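Local structure of protein-glutaminase (Chryseobacterium proteolyticum, 2ZK9) at residues A[68-73]-A[77-82]; A[51-54]-A[59-62]. The protein probably hydrolyses the side-chain amides of glutamine residues within proteins, deamidating them to glutamate and releasing ammonia. One frame throughout, in Å; residues are numbered along the deposited sequence.

Contact 1: A[68-73]-A[77-82]; sequences NLKAST and CVAWSY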
loop_
_atom_site.group_PDB
_atom_site.type_symbol
_atom_site.label_atom_id
_atom_site.label_comp_id
_atom_site.label_asym_id
_atom_site.label_seq_id
_atom_site.Cartn_x
_atom_site.Cartn_y
_atom_site.Cartn_z
ATOM N N ASN A 68 1.419 -11.412 -13.441
ATOM C CA ASN A 68 2.726 -11.055 -13.980
ATOM C C ASN A 68 2.791 -9.527 -13.906
ATOM O O ASN A 68 2.491 -8.836 -14.876
ATOM C CB ASN A 68 2.850 -11.542 -15.413
ATOM C CG ASN A 68 4.159 -11.153 -16.048
ATOM O OD1 ASN A 68 5.151 -10.944 -15.359
ATOM N ND2 ASN A 68 4.168 -11.013 -17.344
ATOM N N LEU A 69 3.074 -8.993 -12.724
ATOM C CA LEU A 69 2.928 -7.553 -12.477
ATOM C C LEU A 69 4.249 -6.846 -12.740
ATOM O O LEU A 69 5.324 -7.357 -12.510
ATOM C CB LEU A 69 2.475 -7.306 -11.039
ATOM C CG LEU A 69 1.239 -8.056 -10.598
ATOM C CD1 LEU A 69 0.880 -7.624 -9.173
ATOM C CD2 LEU A 69 0.049 -7.849 -11.539
ATOM N N LYS A 70 4.117 -5.600 -13.216
ATOM C CA LYS A 70 5.224 -4.732 -13.566
ATOM C C LYS A 70 4.833 -3.302 -13.210
ATOM O O LYS A 70 3.738 -2.879 -13.556
ATOM C CB LYS A 70 5.483 -4.793 -15.089
ATOM C CG LYS A 70 5.815 -6.102 -15.689
ATOM C CD LYS A 70 7.110 -6.654 -15.287
ATOM C CE LYS A 70 7.509 -7.968 -16.025
ATOM N NZ LYS A 70 7.585 -7.729 -17.521
ATOM N N ALA A 71 5.757 -2.556 -12.582
ATOM C CA ALA A 71 5.486 -1.177 -12.218
ATOM C C ALA A 71 6.739 -0.352 -12.417
ATOM O O ALA A 71 7.860 -0.831 -12.264
ATOM C CB ALA A 71 5.002 -1.084 -10.797
ATOM N N SER A 72 6.538 0.913 -12.709
ATOM C CA SER A 72 7.639 1.868 -12.878
ATOM C C SER A 72 7.567 3.024 -11.875
ATOM O O SER A 72 6.491 3.469 -11.560
ATOM C CB SER A 72 7.527 2.451 -14.256
ATOM O OG SER A 72 8.630 3.393 -14.448
ATOM N N THR A 73 8.747 3.468 -11.452
ATOM C CA THR A 73 8.788 4.652 -10.638
ATOM C C THR A 73 8.924 5.925 -11.474
ATOM O O THR A 73 8.971 7.022 -10.890
ATOM C CB THR A 73 10.012 4.568 -9.724
ATOM O OG1 THR A 73 11.192 4.595 -10.566
ATOM C CG2 THR A 73 10.021 3.301 -8.863
ATOM N N CYS A 77 12.081 0.016 -13.204
ATOM C CA CYS A 77 11.028 -0.976 -13.183
ATOM C C CYS A 77 11.241 -1.978 -12.094
ATOM O O CYS A 77 12.377 -2.398 -11.808
ATOM C CB CYS A 77 11.002 -1.748 -14.510
ATOM S SG CYS A 77 10.588 -0.806 -15.942
ATOM N N VAL A 78 10.096 -2.441 -11.548
ATOM C CA VAL A 78 10.087 -3.614 -10.679
ATOM C C VAL A 78 9.073 -4.615 -11.231
ATOM O O VAL A 78 8.117 -4.282 -11.944
ATOM C CB VAL A 78 9.723 -3.254 -9.228
ATOM C CG1 VAL A 78 10.847 -2.422 -8.626
ATOM C CG2 VAL A 78 8.345 -2.596 -9.173
ATOM N N ALA A 79 9.301 -5.870 -10.899
ATOM C CA ALA A 79 8.411 -6.971 -11.234
ATOM C C ALA A 79 7.938 -7.582 -9.929
ATOM O O ALA A 79 8.715 -7.783 -8.992
ATOM C CB ALA A 79 9.121 -7.992 -12.075
ATOM N N TRP A 80 6.653 -7.923 -9.921
ATOM C CA TRP A 80 5.985 -8.482 -8.761
ATOM C C TRP A 80 5.099 -9.651 -9.136
ATOM O O TRP A 80 4.572 -9.675 -10.231
ATOM C CB TRP A 80 5.116 -7.399 -8.177
ATOM C CG TRP A 80 5.695 -6.192 -7.576
ATOM C CD1 TRP A 80 6.856 -6.026 -6.856
ATOM C CD2 TRP A 80 5.035 -4.915 -7.655
ATOM N NE1 TRP A 80 6.936 -4.710 -6.480
ATOM C CE2 TRP A 80 5.830 -4.016 -6.935
ATOM C CE3 TRP A 80 3.837 -4.441 -8.217
ATOM C CZ2 TRP A 80 5.465 -2.698 -6.793
ATOM C CZ3 TRP A 80 3.489 -3.120 -8.050
ATOM C CH2 TRP A 80 4.299 -2.290 -7.324
ATOM N N SER A 81 4.866 -10.556 -8.176
ATOM C CA SER A 81 3.842 -11.567 -8.314
ATOM C C SER A 81 2.537 -11.104 -7.692
ATOM O O SER A 81 1.468 -11.666 -8.040
ATOM C CB SER A 81 4.282 -12.872 -7.695
ATOM O OG SER A 81 4.602 -12.735 -6.336
ATOM N N TYR A 82 2.564 -10.150 -6.773
ATOM C CA TYR A 82 1.366 -9.589 -6.199
ATOM C C TYR A 82 1.713 -8.161 -5.737
ATOM O O TYR A 82 2.861 -7.827 -5.548
ATOM C CB TYR A 82 0.745 -10.390 -5.052
ATOM C CG TYR A 82 1.396 -10.158 -3.727
ATOM C CD1 TYR A 82 2.584 -10.798 -3.375
ATOM C CD2 TYR A 82 0.857 -9.283 -2.787
ATOM C CE1 TYR A 82 3.148 -10.533 -2.131
ATOM C CE2 TYR A 82 1.400 -9.041 -1.592
ATOM C CZ TYR A 82 2.562 -9.649 -1.252
ATOM O OH TYR A 82 3.080 -9.409 -0.009
#
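Leu69 and Trp80 pair at the open end of a two-stranded antiparallel beta hairpin, strands 69-72 and 77-80, whose axes approach to 4.6 Å. They form a hydrogen-bonded pair, as do Ala71 and Val78. The straighter bond of the first pair runs from Trp80 N to Leu69 O (171° at the hydrogen), although its donor stands well above the carbonyl plane. Val78 N reaches Ala71 O at 2.8 Å.

Leu69, Ala71, Val78 and Trp80 share one face of the hairpin. Trp80 CG lies anti to its own carbonyl carbon (chi1 -66°), which lays the indole back over the strands toward the turn. Its six-membered ring then comes obliquely against Ala71, with CZ3 3.7 Å from Ala71 CB, while Leu69 CB sits at the ring's edge, near its plane. Val78 CG2, from the same strand, covers one indole face near the rim and also meets Ala71 CB at 4.0 Å. The indole is held at its polar end too, since Trp80 NE1 bonds to Pro38 O, and the ring stacks with that of His83. Leu69 sends CD1 the other way, past the corner at Ser81, to lie 3.6 Å from Tyr82 C.

The face carrying Lys70, Ser72, Cys77 and Ala79 is more exposed. Cys77 is tied there to Cys126 by a disulfide, binding the hairpin to a part of the chain far along the sequence. Lys70 bends at chi2 (-67°) and again at chi4, and its ammonium bonds to the carbonyl oxygens of Ser128 and Cys126. On the way, the aliphatic part of this side chain passes Ala79, Lys70 CD lying 4.0 Å from Ala79 CB.

Contact 2: A[51-54]-A[59-62]; sequences QILM and DCEK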
loop_
_atom_site.group_PDB
_atom_site.type_symbol
_atom_site.label_atom_id
_atom_site.label_comp_id
_atom_site.label_asym_id
_atom_site.label_seq_id
_atom_site.Cartn_x
_atom_site.Cartn_y
_atom_site.Cartn_z
ATOM N N GLN A 51 -2.662 1.678 9.848
ATOM C CA GLN A 51 -2.467 2.151 11.202
ATOM C C GLN A 51 -2.757 3.655 11.268
ATOM O O GLN A 51 -3.333 4.136 12.260
ATOM C CB GLN A 51 -1.071 1.823 11.714
ATOM C CG GLN A 51 -0.795 2.286 13.132
ATOM C CD GLN A 51 0.648 2.125 13.563
ATOM O OE1 GLN A 51 1.531 2.612 12.887
ATOM N NE2 GLN A 51 0.843 1.362 14.664
ATOM N N ILE A 52 -2.339 4.423 10.277
ATOM C CA ILE A 52 -2.615 5.851 10.265
ATOM C C ILE A 52 -4.136 6.103 10.197
ATOM O O ILE A 52 -4.670 6.931 10.924
ATOM C CB ILE A 52 -1.861 6.561 9.136
ATOM C CG1 ILE A 52 -0.348 6.454 9.418
ATOM C CG2 ILE A 52 -2.348 7.975 8.975
ATOM C CD1 ILE A 52 0.536 6.837 8.286
ATOM N N LEU A 53 -4.840 5.362 9.358
ATOM C CA LEU A 53 -6.298 5.498 9.343
ATOM C C LEU A 53 -6.887 5.153 10.722
ATOM O O LEU A 53 -7.743 5.889 11.223
ATOM C CB LEU A 53 -6.969 4.604 8.275
ATOM C CG LEU A 53 -7.308 5.367 6.944
ATOM C CD1 LEU A 53 -6.065 5.874 6.271
ATOM C CD2 LEU A 53 -8.078 4.449 6.032
ATOM N N MET A 54 -6.422 4.083 11.355
ATOM C CA MET A 54 -6.946 3.698 12.625
ATOM C C MET A 54 -6.641 4.724 13.711
ATOM O O MET A 54 -7.469 4.949 14.588
ATOM C CB MET A 54 -6.475 2.284 13.008
ATOM C CG MET A 54 -7.056 1.200 12.151
ATOM S SD MET A 54 -6.571 -0.456 12.567
ATOM C CE MET A 54 -7.272 -0.695 14.179
ATOM N N ASP A 59 -11.154 2.444 9.634
ATOM C CA ASP A 59 -10.571 1.263 9.044
ATOM C C ASP A 59 -10.754 1.349 7.514
ATOM O O ASP A 59 -11.348 2.305 7.006
ATOM C CB ASP A 59 -11.113 -0.021 9.659
ATOM C CG ASP A 59 -10.186 -1.225 9.618
ATOM O OD1 ASP A 59 -9.162 -1.171 8.910
ATOM O OD2 ASP A 59 -10.458 -2.220 10.342
ATOM N N CYS A 60 -10.218 0.377 6.829
ATOM C CA CYS A 60 -10.265 0.276 5.397
ATOM C C CYS A 60 -10.230 -1.195 5.012
ATOM O O CYS A 60 -10.101 -2.071 5.854
ATOM C CB CYS A 60 -9.096 1.031 4.785
ATOM S SG CYS A 60 -7.473 0.447 5.317
ATOM N N GLU A 61 -10.358 -1.410 3.695
ATOM C CA GLU A 61 -10.065 -2.720 3.118
ATOM C C GLU A 61 -8.653 -2.762 2.620
ATOM O O GLU A 61 -7.968 -1.709 2.480
ATOM C CB GLU A 61 -11.055 -2.987 1.958
ATOM C CG GLU A 61 -12.476 -3.276 2.466
ATOM C CD GLU A 61 -13.435 -3.298 1.313
ATOM O OE1 GLU A 61 -13.794 -2.218 0.790
ATOM O OE2 GLU A 61 -13.795 -4.433 0.829
ATOM N N LYS A 62 -8.172 -3.926 2.260
ATOM C CA LYS A 62 -7.013 -4.124 1.389
ATOM C C LYS A 62 -7.544 -4.538 0.026
ATOM O O LYS A 62 -8.527 -5.277 -0.048
ATOM C CB LYS A 62 -6.058 -5.180 1.890
ATOM C CG LYS A 62 -5.459 -4.986 3.258
ATOM C CD LYS A 62 -4.485 -3.815 3.340
ATOM C CE LYS A 62 -4.022 -3.519 4.740
ATOM N NZ LYS A 62 -3.363 -4.707 5.315
#
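Leu53 points from its helix straight at Cys60, and a single methyl does the touching: Leu53 CD2 lies 3.8 Å from Cys60 CB. The same methyl comes within 4.1 Å of Cys60 SG and 4.0 Å of Asp59 O, so one branch of the leucine meets both the cysteine side chain and the backbone just before it. A first torsion well off a staggered value (Leu53 chi1 -98°) goes with this placing, in which CD2 rather than CD1 is the branch that meets Cys60.

Cys60 answers with its CB also directed at the helix. Its sulfur sits between the backbone N and the carbonyl carbon (chi1 59°), which keeps SG beside the leucine methyl. The two side chains belong to helix 42-55 and to the residues leading into strand 61-66, so this is helix-on-sheet packing formed where the chain leaves the helix, turns and enters the mixed sheet. Val88 of strand 82-91 and Ile18 of helix 8-19 also touch Leu53, while Ile86 of strand 82-91 lies against Cys60.

Asp59 turns its CB away from the helix segment and does its work through the carboxylate. OD1 accepts the backbone N of Cys60 at 2.8 Å, met on the anti side and 32° out of the carboxylate plane. That oxygen has a second partner in Arg50 of helix 42-55, whose NE makes a salt bridge with it.

How the contacts relate
Contact 2 is the buried one, centred about 11 Å from the centre of the chain; contact 1, at about 14 Å, is partly exposed. Their centres lie 24 Å apart on opposite sides of the chain's centre. The four segments lie on different helices and strands, though Tyr82 of contact 1 touches helix 42-55, the helix of contact 2. In contact 1 backbone hydrogen bonds join two strands and side chains pack on top of that pairing. Contact 2 joins a helix to the approach to a strand by apolar touch, with Asp59 bonded to the Cys60 amide and to Arg50 of the helix. Strand 82-91 begins at Tyr82 inside contact 1 and further on packs on Leu53 and Cys60.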